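Local coordinates for CysQ, sulfite synthesis pathway protein (Bacteroides thetaiotaomicron VPI-5482, PDB 3B8B) that probably hydrolyses adenosine 3',5'-bisphosphate to AMP and phosphate with the help of magnesium, as a bacterial member of the inositol monophosphatase family, at residues Trp102-Leu107 with Val122-Val127; Ala185-Ile190 with His213-Leu218; Asp248-His253 with Leu272-Glu277. One frame throughout, in Å; residues are numbered along the deposited sequence. Where two conformers were deposited one is given.

Contact 1: Trp102-Leu107 with Val122-Val127; sequences WIVDPL and VNIALV
Ala125 O receives the shortest polar bond of this strand pair, from Ile103 N at 2.8 Å, and Trp102 CA also approaches it as a CA-H...O donor. Ala125 N returns the bond to Ile103 O, and Asp105 and Asn123 exchange a second pair of backbone bonds, so two hydrogen-bonded pairs alternate with the non-hydrogen-bonded pairs Trp102-Leu126 and Val104-Ile124 in an antiparallel ladder. On the face that carries Trp102, Val104, Ile124 and Leu126, the methyl Leu126 CD1 sits over the indole in a CH-pi contact, 3.6 Å from the centroid of the Trp102 six-membered ring. Leu126 CG lies opposite the backbone N (chi1 -167°), which carries CD1 over that ring; Trp102 CE3 meets Ile124 CG2 at 3.6 Å. Trp102 NE1 is engaged by Thr78. On the face of Ile103 and Ala125, Ile103 CD1 touches Val127 CG2 at 3.6 Å. At the strand end Asp105 OD1 accepts from Leu107 N at 3.1 Å, an Asx turn in which the donor stands above the carboxylate plane. With Asp105 and Leu107 predicted magnesium ligands, the ladder and this turn probably hold the backbone that presents them to the metal.

Contact 2: Ala185-Ile190 with His213-Leu218; sequences ARDHFI and HGNVEL. With SO4 (sulfate ion), chain C.
His188 CG is wedged between its backbone N and carbonyl carbon (chi1 81°), a turn that brings the imidazole obliquely across to Glu217, its plane 32° from that of the carboxylate; Glu217 CG runs anti to the backbone N in an extended chain. His188 NE2 thus reaches Glu217 OE1 at 2.8 Å in a nearly straight His-carboxylate hydrogen bond. The acceptor lies close to the imidazole plane, whereas the donor comes to the anti side of the carboxylate, somewhat out of its plane; the proton on NE2 would probably be favoured by that negative charge. Ile190 CD1 lies 3.6 Å from Glu217 OE1, adding an apolar neighbour to the same oxygen.

Phe189 points to the face of the strand pair opposite that of Ile190 and Glu217, and lies flat on the ring of His213. Their planes are 8° apart and their centroids 3.5 Å apart, a face-to-face stack in which Phe189 CD1 and His213 CE1 come to 3.4 Å. The imidazole is also held at its rim: His213 ND1 donates to sulfate O3 at 2.9 Å, with the oxygen in the ring plane, which, in this crystal, probably helps set the rotation of the ring under the phenyl. Asn215 N grips sulfate O2 at 2.7 Å, so the anion, probably from the crystallisation liquor, bridges the turn between these two residues.

Backbone pairing is parallel: Glu217 N donates to Phe189 O at 2.9 Å, while the bond from Phe189 N to Asn215 O is weak. These strands, 189-193 and 216-220, are joined through helix 200-212 in a beta-alpha-beta unit. His213 leaves the end of that helix, and Leu218 packs on its Ile206 and Lys210. Ile190 N donates to Asp236, just before strand 238-240.

Contact 3: Asp248-His253 with Leu272-Glu277; sequences DTAAGH and LRYNKE. With SO4 (sulfate ion), chain G.
A buried side-chain contact between helix 246-258 and the irregular loop that leads from strand 261-265 to strand 280-288 is made chiefly by Tyr274, whose ring reaches from the loop to the flank of the helix. Its hydroxyl lies between two helical side chains: Tyr274 OH and His253 ND1 share a hydrogen bond of 2.8 Å in which either may be the donor, and Tyr274 OH is also hydrogen-bonded to Thr249 OG1 at 2.9 Å. Both partners stand at the edge of the phenol, in its plane. The imidazole also receives the hydroxyl in its own plane, and the two rings meet rim to rim at 58°. His253 CG is anti to its backbone N (chi1 -171°), which swings the imidazole out to the tyrosine; His253 NE2 is bound by Glu262. Ala250, on the helical turn between, sets CB 3.6 Å from Tyr274 CE2. In this inositol monophosphatase fold the same helix carries Asp248, a predicted magnesium ligand, near its start. A phenylalanine in place of Tyr274 would probably leave His253 ND1 and Thr249 OG1 without the hydroxyl that joins them. Beside the phenol, Leu272 CD1 packs 3.6 Å from Thr249 OG1, and Leu272 O lies 3.4 Å from His253 CE1 at the edge of the imidazole.

How the contacts relate
Along the chain the contacts follow in series: contact 1, then contact 2, then contact 3. Contacts 1 and 3 are neighbours, with centres about 9 Å apart, and helix 246-258 packs directly on the six-stranded mixed sheet, where Ala125 meets Ala250 and Ala251. Where they meet, Asp105 faces Asp248, both predicted magnesium ligands, so strand 100-108 and helix 246-258 probably bring the carboxylates of one metal site together from distant parts of the sequence. Contact 2 stands apart at the surface, its centre about 32 Å from that of contact 1 and 28 Å from that of contact 3, on the parallel strands 189-193 and 216-220, away from the predicted sites.

Contact 1: Trp102-Leu107 with Val122-Val127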
loop_
_atom_site.group_PDB
_atom_site.type_symbol
_atom_site.label_atom_id
_atom_site.label_comp_id
_atom_site.label_asym_id
_atom_site.label_seq_id
_atom_site.Cartn_x
_atom_site.Cartn_y
_atom_site.Cartn_z
ATOM N N TRP A 102 4.157 12.273 5.338
ATOM C CA TRP A 102 3.215 11.242 4.956
ATOM C C TRP A 102 3.118 11.228 3.433
ATOM O O TRP A 102 3.047 12.278 2.798
ATOM C CB TRP A 102 1.827 11.528 5.512
ATOM C CG TRP A 102 1.757 11.542 7.004
ATOM C CD1 TRP A 102 1.671 12.637 7.827
ATOM C CD2 TRP A 102 1.734 10.394 7.864
ATOM N NE1 TRP A 102 1.608 12.233 9.141
ATOM C CE2 TRP A 102 1.661 10.869 9.201
ATOM C CE3 TRP A 102 1.767 9.007 7.642
ATOM C CZ2 TRP A 102 1.599 9.999 10.299
ATOM C CZ3 TRP A 102 1.742 8.146 8.747
ATOM C CH2 TRP A 102 1.643 8.644 10.042
ATOM N N ILE A 103 3.106 10.030 2.859
ATOM C CA ILE A 103 2.869 9.840 1.428
ATOM C C ILE A 103 1.662 8.913 1.295
ATOM O O ILE A 103 1.684 7.753 1.773
ATOM C CB ILE A 103 4.092 9.283 0.681
ATOM C CG1 ILE A 103 5.309 10.177 0.923
ATOM C CG2 ILE A 103 3.788 9.216 -0.840
ATOM C CD1 ILE A 103 6.545 9.821 0.088
ATOM N N VAL A 104 0.613 9.448 0.669
ATOM C CA VAL A 104 -0.734 8.852 0.734
ATOM C C VAL A 104 -1.394 8.687 -0.626
ATOM O O VAL A 104 -1.349 9.597 -1.444
ATOM C CB VAL A 104 -1.637 9.768 1.584
ATOM C CG1 VAL A 104 -3.103 9.296 1.555
ATOM C CG2 VAL A 104 -1.100 9.843 3.037
ATOM N N ASP A 105 -1.988 7.523 -0.863
ATOM C CA ASP A 105 -2.972 7.379 -1.934
ATOM C C ASP A 105 -4.273 6.933 -1.292
ATOM O O ASP A 105 -4.379 5.801 -0.838
ATOM C CB ASP A 105 -2.561 6.416 -3.037
ATOM C CG ASP A 105 -3.532 6.450 -4.227
ATOM O OD1 ASP A 105 -4.592 7.107 -4.138
ATOM O OD2 ASP A 105 -3.198 5.832 -5.285
ATOM N N PRO A 106 -5.242 7.836 -1.235
ATOM C CA PRO A 106 -6.507 7.490 -0.555
ATOM C C PRO A 106 -7.269 6.336 -1.195
ATOM O O PRO A 106 -8.033 5.651 -0.512
ATOM C CB PRO A 106 -7.327 8.794 -0.646
ATOM C CG PRO A 106 -6.298 9.863 -0.855
ATOM C CD PRO A 106 -5.255 9.224 -1.720
ATOM N N LEU A 107 -7.067 6.105 -2.488
ATOM C CA LEU A 107 -7.819 5.066 -3.197
ATOM C C LEU A 107 -7.000 4.667 -4.427
ATOM O O LEU A 107 -7.082 5.314 -5.495
ATOM C CB LEU A 107 -9.203 5.558 -3.585
ATOM C CG LEU A 107 -10.224 4.510 -4.050
ATOM C CD1 LEU A 107 -11.588 5.178 -4.334
ATOM C CD2 LEU A 107 -9.739 3.691 -5.213
ATOM N N VAL A 122 -6.540 1.602 0.336
ATOM C CA VAL A 122 -6.094 2.866 0.920
ATOM C C VAL A 122 -4.635 2.666 1.334
ATOM O O VAL A 122 -4.302 1.622 1.927
ATOM C CB VAL A 122 -6.935 3.225 2.161
ATOM C CG1 VAL A 122 -6.527 4.604 2.709
ATOM C CG2 VAL A 122 -8.456 3.199 1.853
ATOM N N ASN A 123 -3.773 3.646 1.026
ATOM C CA ASN A 123 -2.322 3.531 1.241
ATOM C C ASN A 123 -1.790 4.755 1.990
ATOM O O ASN A 123 -1.928 5.883 1.499
ATOM C CB ASN A 123 -1.547 3.383 -0.076
ATOM C CG ASN A 123 -1.978 2.162 -0.849
ATOM O OD1 ASN A 123 -1.341 1.130 -0.762
ATOM N ND2 ASN A 123 -3.116 2.276 -1.561
ATOM N N ILE A 124 -1.234 4.528 3.180
ATOM C CA ILE A 124 -0.635 5.604 4.015
ATOM C C ILE A 124 0.755 5.172 4.499
ATOM O O ILE A 124 0.890 4.128 5.131
ATOM C CB ILE A 124 -1.523 5.960 5.206
ATOM C CG1 ILE A 124 -2.887 6.485 4.728
ATOM C CG2 ILE A 124 -0.824 7.041 6.082
ATOM C CD1 ILE A 124 -3.869 6.694 5.902
ATOM N N ALA A 125 1.782 5.949 4.148
ATOM C CA ALA A 125 3.139 5.709 4.585
ATOM C C ALA A 125 3.698 6.935 5.291
ATOM O O ALA A 125 3.431 8.077 4.858
ATOM C CB ALA A 125 4.045 5.396 3.370
ATOM N N LEU A 126 4.513 6.680 6.303
ATOM C CA LEU A 126 5.403 7.708 6.863
ATOM C C LEU A 126 6.774 7.423 6.279
ATOM O O LEU A 126 7.301 6.300 6.407
ATOM C CB LEU A 126 5.469 7.682 8.394
ATOM C CG LEU A 126 6.122 8.925 9.002
ATOM C CD1 LEU A 126 5.273 10.170 8.740
ATOM C CD2 LEU A 126 6.368 8.687 10.490
ATOM N N VAL A 127 7.326 8.448 5.654
ATOM C CA VAL A 127 8.649 8.404 5.007
ATOM C C VAL A 127 9.600 9.329 5.785
ATOM O O VAL A 127 9.231 10.463 6.117
ATOM C CB VAL A 127 8.539 8.822 3.542
ATOM C CG1 VAL A 127 9.931 9.085 2.927
ATOM C CG2 VAL A 127 7.764 7.745 2.729
#

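Contact 2: Ala185-Ile190 with His213-Leu218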
loop_
_atom_site.group_PDB
_atom_site.type_symbol
_atom_site.label_atom_id
_atom_site.label_comp_id
_atom_site.label_asym_id
_atom_site.label_seq_id
_atom_site.Cartn_x
_atom_site.Cartn_y
_atom_site.Cartn_z
ATOM N N ALA A 185 5.211 -23.001 4.573
ATOM C CA ALA A 185 6.244 -23.494 3.665
ATOM C C ALA A 185 5.629 -24.145 2.412
ATOM O O ALA A 185 4.588 -24.806 2.463
ATOM C CB ALA A 185 7.179 -24.482 4.385
ATOM N N ARG A 186 6.290 -23.912 1.287
ATOM C CA ARG A 186 5.869 -24.460 0.013
ATOM C C ARG A 186 7.151 -24.707 -0.734
ATOM O O ARG A 186 8.195 -24.107 -0.423
ATOM C CB ARG A 186 4.920 -23.500 -0.728
ATOM C CG ARG A 186 5.318 -22.035 -0.632
ATOM C CD ARG A 186 4.271 -21.054 -1.176
ATOM N NE ARG A 186 4.753 -19.689 -0.944
ATOM C CZ ARG A 186 5.694 -19.087 -1.670
ATOM N NH1 ARG A 186 6.240 -19.704 -2.702
ATOM N NH2 ARG A 186 6.102 -17.865 -1.364
ATOM N N ASP A 187 7.112 -25.600 -1.687
ATOM C CA ASP A 187 8.340 -25.918 -2.348
ATOM C C ASP A 187 8.295 -25.322 -3.710
ATOM O O ASP A 187 9.156 -25.639 -4.527
ATOM C CB ASP A 187 8.571 -27.435 -2.404
ATOM C CG ASP A 187 7.541 -28.150 -3.258
ATOM O OD1 ASP A 187 6.571 -27.479 -3.706
ATOM O OD2 ASP A 187 7.708 -29.376 -3.458
ATOM N N HIS A 188 7.304 -24.457 -3.986
ATOM C CA HIS A 188 7.231 -23.945 -5.322
ATOM C C HIS A 188 7.342 -22.435 -5.339
ATOM O O HIS A 188 7.108 -21.778 -4.339
ATOM C CB HIS A 188 6.008 -24.489 -6.057
ATOM C CG HIS A 188 4.730 -23.791 -5.758
ATOM N ND1 HIS A 188 3.953 -24.087 -4.658
ATOM C CD2 HIS A 188 4.041 -22.874 -6.474
ATOM C CE1 HIS A 188 2.866 -23.337 -4.682
ATOM N NE2 HIS A 188 2.891 -22.601 -5.782
ATOM N N PHE A 189 7.752 -21.936 -6.493
ATOM C CA PHE A 189 8.034 -20.528 -6.708
ATOM C C PHE A 189 6.771 -19.833 -7.178
ATOM O O PHE A 189 6.121 -20.290 -8.117
ATOM C CB PHE A 189 9.103 -20.380 -7.771
ATOM C CG PHE A 189 9.556 -18.985 -7.975
ATOM C CD1 PHE A 189 10.538 -18.443 -7.151
ATOM C CD2 PHE A 189 9.007 -18.189 -8.977
ATOM C CE1 PHE A 189 10.975 -17.138 -7.327
ATOM C CE2 PHE A 189 9.439 -16.868 -9.140
ATOM C CZ PHE A 189 10.415 -16.353 -8.306
ATOM N N ILE A 190 6.454 -18.704 -6.567
ATOM C CA ILE A 190 5.257 -17.952 -6.952
ATOM C C ILE A 190 5.599 -16.511 -7.312
ATOM O O ILE A 190 6.244 -15.811 -6.533
ATOM C CB ILE A 190 4.199 -17.935 -5.829
ATOM C CG1 ILE A 190 3.753 -19.362 -5.494
ATOM C CG2 ILE A 190 2.971 -17.023 -6.180
ATOM C CD1 ILE A 190 2.822 -19.433 -4.301
ATOM N N HIS A 213 12.490 -21.145 -13.192
ATOM C CA HIS A 213 11.909 -21.902 -12.084
ATOM C C HIS A 213 11.024 -23.028 -12.566
ATOM O O HIS A 213 9.954 -22.791 -13.141
ATOM C CB HIS A 213 11.091 -20.948 -11.213
ATOM C CG HIS A 213 11.928 -19.933 -10.520
ATOM N ND1 HIS A 213 12.611 -20.208 -9.356
ATOM C CD2 HIS A 213 12.250 -18.664 -10.860
ATOM C CE1 HIS A 213 13.292 -19.135 -8.991
ATOM N NE2 HIS A 213 13.085 -18.184 -9.881
ATOM N N GLY A 214 11.421 -24.260 -12.256
ATOM C CA GLY A 214 10.713 -25.419 -12.752
ATOM C C GLY A 214 9.296 -25.570 -12.220
ATOM O O GLY A 214 8.431 -26.125 -12.913
ATOM N N ASN A 215 9.067 -25.135 -10.993
ATOM C CA ASN A 215 7.803 -25.395 -10.299
ATOM C C ASN A 215 7.045 -24.081 -10.105
ATOM O O ASN A 215 6.587 -23.746 -9.005
ATOM C CB ASN A 215 8.101 -26.058 -8.947
ATOM C CG ASN A 215 6.986 -26.979 -8.459
ATOM O OD1 ASN A 215 7.121 -27.644 -7.410
ATOM N ND2 ASN A 215 5.910 -27.067 -9.226
ATOM N N VAL A 216 6.853 -23.348 -11.180
ATOM C CA VAL A 216 6.363 -21.988 -11.089
ATOM C C VAL A 216 4.823 -21.890 -11.112
ATOM O O VAL A 216 4.148 -22.628 -11.850
ATOM C CB VAL A 216 6.964 -21.150 -12.235
ATOM C CG1 VAL A 216 6.583 -21.728 -13.615
ATOM C CG2 VAL A 216 6.585 -19.658 -12.081
ATOM N N GLU A 217 4.305 -20.975 -10.299
ATOM C CA GLU A 217 2.903 -20.571 -10.325
ATOM C C GLU A 217 2.817 -19.045 -10.403
ATOM O O GLU A 217 3.588 -18.346 -9.769
ATOM C CB GLU A 217 2.161 -21.061 -9.075
ATOM C CG GLU A 217 0.654 -20.668 -9.031
ATOM C CD GLU A 217 -0.022 -20.907 -7.689
ATOM O OE1 GLU A 217 0.685 -21.163 -6.687
ATOM O OE2 GLU A 217 -1.277 -20.794 -7.614
ATOM N N LEU A 218 1.852 -18.550 -11.164
ATOM C CA LEU A 218 1.531 -17.128 -11.199
ATOM C C LEU A 218 0.212 -16.919 -10.472
ATOM O O LEU A 218 -0.710 -17.685 -10.673
ATOM C CB LEU A 218 1.396 -16.643 -12.635
ATOM C CG LEU A 218 2.646 -16.032 -13.258
ATOM C CD1 LEU A 218 2.917 -14.638 -12.642
ATOM C CD2 LEU A 218 3.851 -16.994 -13.073
HETATM S S SO4 C . 11.086 -23.799 -8.261
HETATM O O1 SO4 C . 10.468 -23.998 -6.932
HETATM O O2 SO4 C . 10.062 -23.411 -9.212
HETATM O O3 SO4 C . 12.132 -22.757 -8.147
HETATM O O4 SO4 C . 11.668 -25.071 -8.697
#

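Contact 3: Asp248-His253 with Leu272-Glu277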
loop_
_atom_site.group_PDB
_atom_site.type_symbol
_atom_site.label_atom_id
_atom_site.label_comp_id
_atom_site.label_asym_id
_atom_site.label_seq_id
_atom_site.Cartn_x
_atom_site.Cartn_y
_atom_site.Cartn_z
ATOM N N ASP A 248 1.706 4.865 -4.314
ATOM C CA ASP A 248 1.177 3.526 -4.430
ATOM C C ASP A 248 2.099 2.418 -3.952
ATOM O O ASP A 248 1.673 1.277 -3.839
ATOM C CB ASP A 248 0.660 3.315 -5.822
ATOM C CG ASP A 248 -0.512 4.230 -6.091
ATOM O OD1 ASP A 248 -1.340 4.429 -5.135
ATOM O OD2 ASP A 248 -0.585 4.805 -7.168
ATOM N N THR A 249 3.365 2.760 -3.715
ATOM C CA THR A 249 4.303 1.786 -3.201
ATOM C C THR A 249 4.780 2.022 -1.764
ATOM O O THR A 249 5.200 1.075 -1.103
ATOM C CB THR A 249 5.556 1.651 -4.096
ATOM O OG1 THR A 249 6.269 2.874 -4.172
ATOM C CG2 THR A 249 5.160 1.168 -5.534
ATOM N N ALA A 250 4.764 3.269 -1.302
ATOM C CA ALA A 250 5.427 3.603 -0.056
ATOM C C ALA A 250 4.901 2.780 1.123
ATOM O O ALA A 250 5.686 2.217 1.899
ATOM C CB ALA A 250 5.310 5.129 0.222
ATOM N N ALA A 251 3.583 2.706 1.260
ATOM C CA ALA A 251 3.013 1.984 2.385
ATOM C C ALA A 251 3.398 0.500 2.348
ATOM O O ALA A 251 3.863 -0.060 3.346
ATOM C CB ALA A 251 1.474 2.165 2.428
ATOM N N GLY A 252 3.204 -0.122 1.191
ATOM C CA GLY A 252 3.537 -1.526 1.028
ATOM C C GLY A 252 5.018 -1.786 1.234
ATOM O O GLY A 252 5.419 -2.827 1.768
ATOM N N HIS A 253 5.838 -0.837 0.830
ATOM C CA HIS A 253 7.291 -0.934 0.954
ATOM C C HIS A 253 7.689 -0.962 2.437
ATOM O O HIS A 253 8.521 -1.762 2.841
ATOM C CB HIS A 253 7.898 0.232 0.173
ATOM C CG HIS A 253 9.376 0.192 0.018
ATOM N ND1 HIS A 253 10.022 1.067 -0.814
ATOM C CD2 HIS A 253 10.335 -0.585 0.577
ATOM C CE1 HIS A 253 11.326 0.837 -0.772
ATOM N NE2 HIS A 253 11.546 -0.160 0.070
ATOM N N LEU A 272 13.614 1.419 -3.758
ATOM C CA LEU A 272 12.913 2.641 -4.185
ATOM C C LEU A 272 13.134 3.741 -3.146
ATOM O O LEU A 272 13.146 3.461 -1.945
ATOM C CB LEU A 272 11.431 2.402 -4.300
ATOM C CG LEU A 272 10.880 1.546 -5.438
ATOM C CD1 LEU A 272 9.325 1.418 -5.302
ATOM C CD2 LEU A 272 11.260 2.132 -6.775
ATOM N N ARG A 273 13.311 4.970 -3.621
ATOM C CA ARG A 273 13.488 6.145 -2.750
ATOM C C ARG A 273 12.301 7.073 -2.913
ATOM O O ARG A 273 11.631 7.060 -3.940
ATOM C CB ARG A 273 14.772 6.902 -3.117
ATOM C CG ARG A 273 16.039 6.076 -3.067
ATOM C CD ARG A 273 16.126 5.268 -1.786
ATOM N NE ARG A 273 17.433 4.647 -1.559
ATOM C CZ ARG A 273 17.728 3.964 -0.449
ATOM N NH1 ARG A 273 16.821 3.822 0.517
ATOM N NH2 ARG A 273 18.945 3.434 -0.294
ATOM N N TYR A 274 12.062 7.907 -1.901
ATOM C CA TYR A 274 10.842 8.699 -1.836
ATOM C C TYR A 274 11.098 10.186 -1.622
ATOM O O TYR A 274 12.231 10.611 -1.315
ATOM C CB TYR A 274 9.900 8.140 -0.767
ATOM C CG TYR A 274 9.487 6.722 -1.093
ATOM C CD1 TYR A 274 10.279 5.638 -0.726
ATOM C CD2 TYR A 274 8.343 6.465 -1.850
ATOM C CE1 TYR A 274 9.926 4.317 -1.084
ATOM C CE2 TYR A 274 7.993 5.172 -2.200
ATOM C CZ TYR A 274 8.786 4.100 -1.833
ATOM O OH TYR A 274 8.395 2.815 -2.212
ATOM N N ASN A 275 10.033 10.957 -1.841
ATOM C CA ASN A 275 10.049 12.409 -1.845
ATOM C C ASN A 275 11.019 12.933 -2.894
ATOM O O ASN A 275 11.714 13.935 -2.696
ATOM C CB ASN A 275 10.361 12.989 -0.467
ATOM C CG ASN A 275 9.926 14.455 -0.353
ATOM O OD1 ASN A 275 8.989 14.872 -1.031
ATOM N ND2 ASN A 275 10.570 15.206 0.525
ATOM N N LYS A 276 11.040 12.241 -4.028
ATOM C CA LYS A 276 11.923 12.597 -5.136
ATOM C C LYS A 276 11.369 13.797 -5.892
ATOM O O LYS A 276 10.197 14.133 -5.750
ATOM C CB LYS A 276 12.049 11.415 -6.099
ATOM C CG LYS A 276 12.530 10.108 -5.467
ATOM C CD LYS A 276 12.869 9.064 -6.527
ATOM C CE LYS A 276 11.805 8.942 -7.605
ATOM N NZ LYS A 276 10.431 8.576 -7.049
ATOM N N GLU A 277 12.199 14.407 -6.744
ATOM C CA GLU A 277 11.732 15.499 -7.580
ATOM C C GLU A 277 10.589 15.047 -8.472
ATOM O O GLU A 277 9.564 15.741 -8.577
ATOM C CB GLU A 277 12.866 16.100 -8.411
ATOM C CG GLU A 277 12.395 17.284 -9.215
ATOM C CD GLU A 277 13.521 18.174 -9.650
ATOM O OE1 GLU A 277 14.658 17.652 -9.829
ATOM O OE2 GLU A 277 13.246 19.389 -9.801
HETATM S S SO4 G . 15.626 13.307 -6.701
HETATM O O1 SO4 G . 15.496 12.317 -7.779
HETATM O O2 SO4 G . 15.640 12.643 -5.391
HETATM O O3 SO4 G . 14.503 14.226 -6.740
HETATM O O4 SO4 G . 16.867 14.066 -6.890
#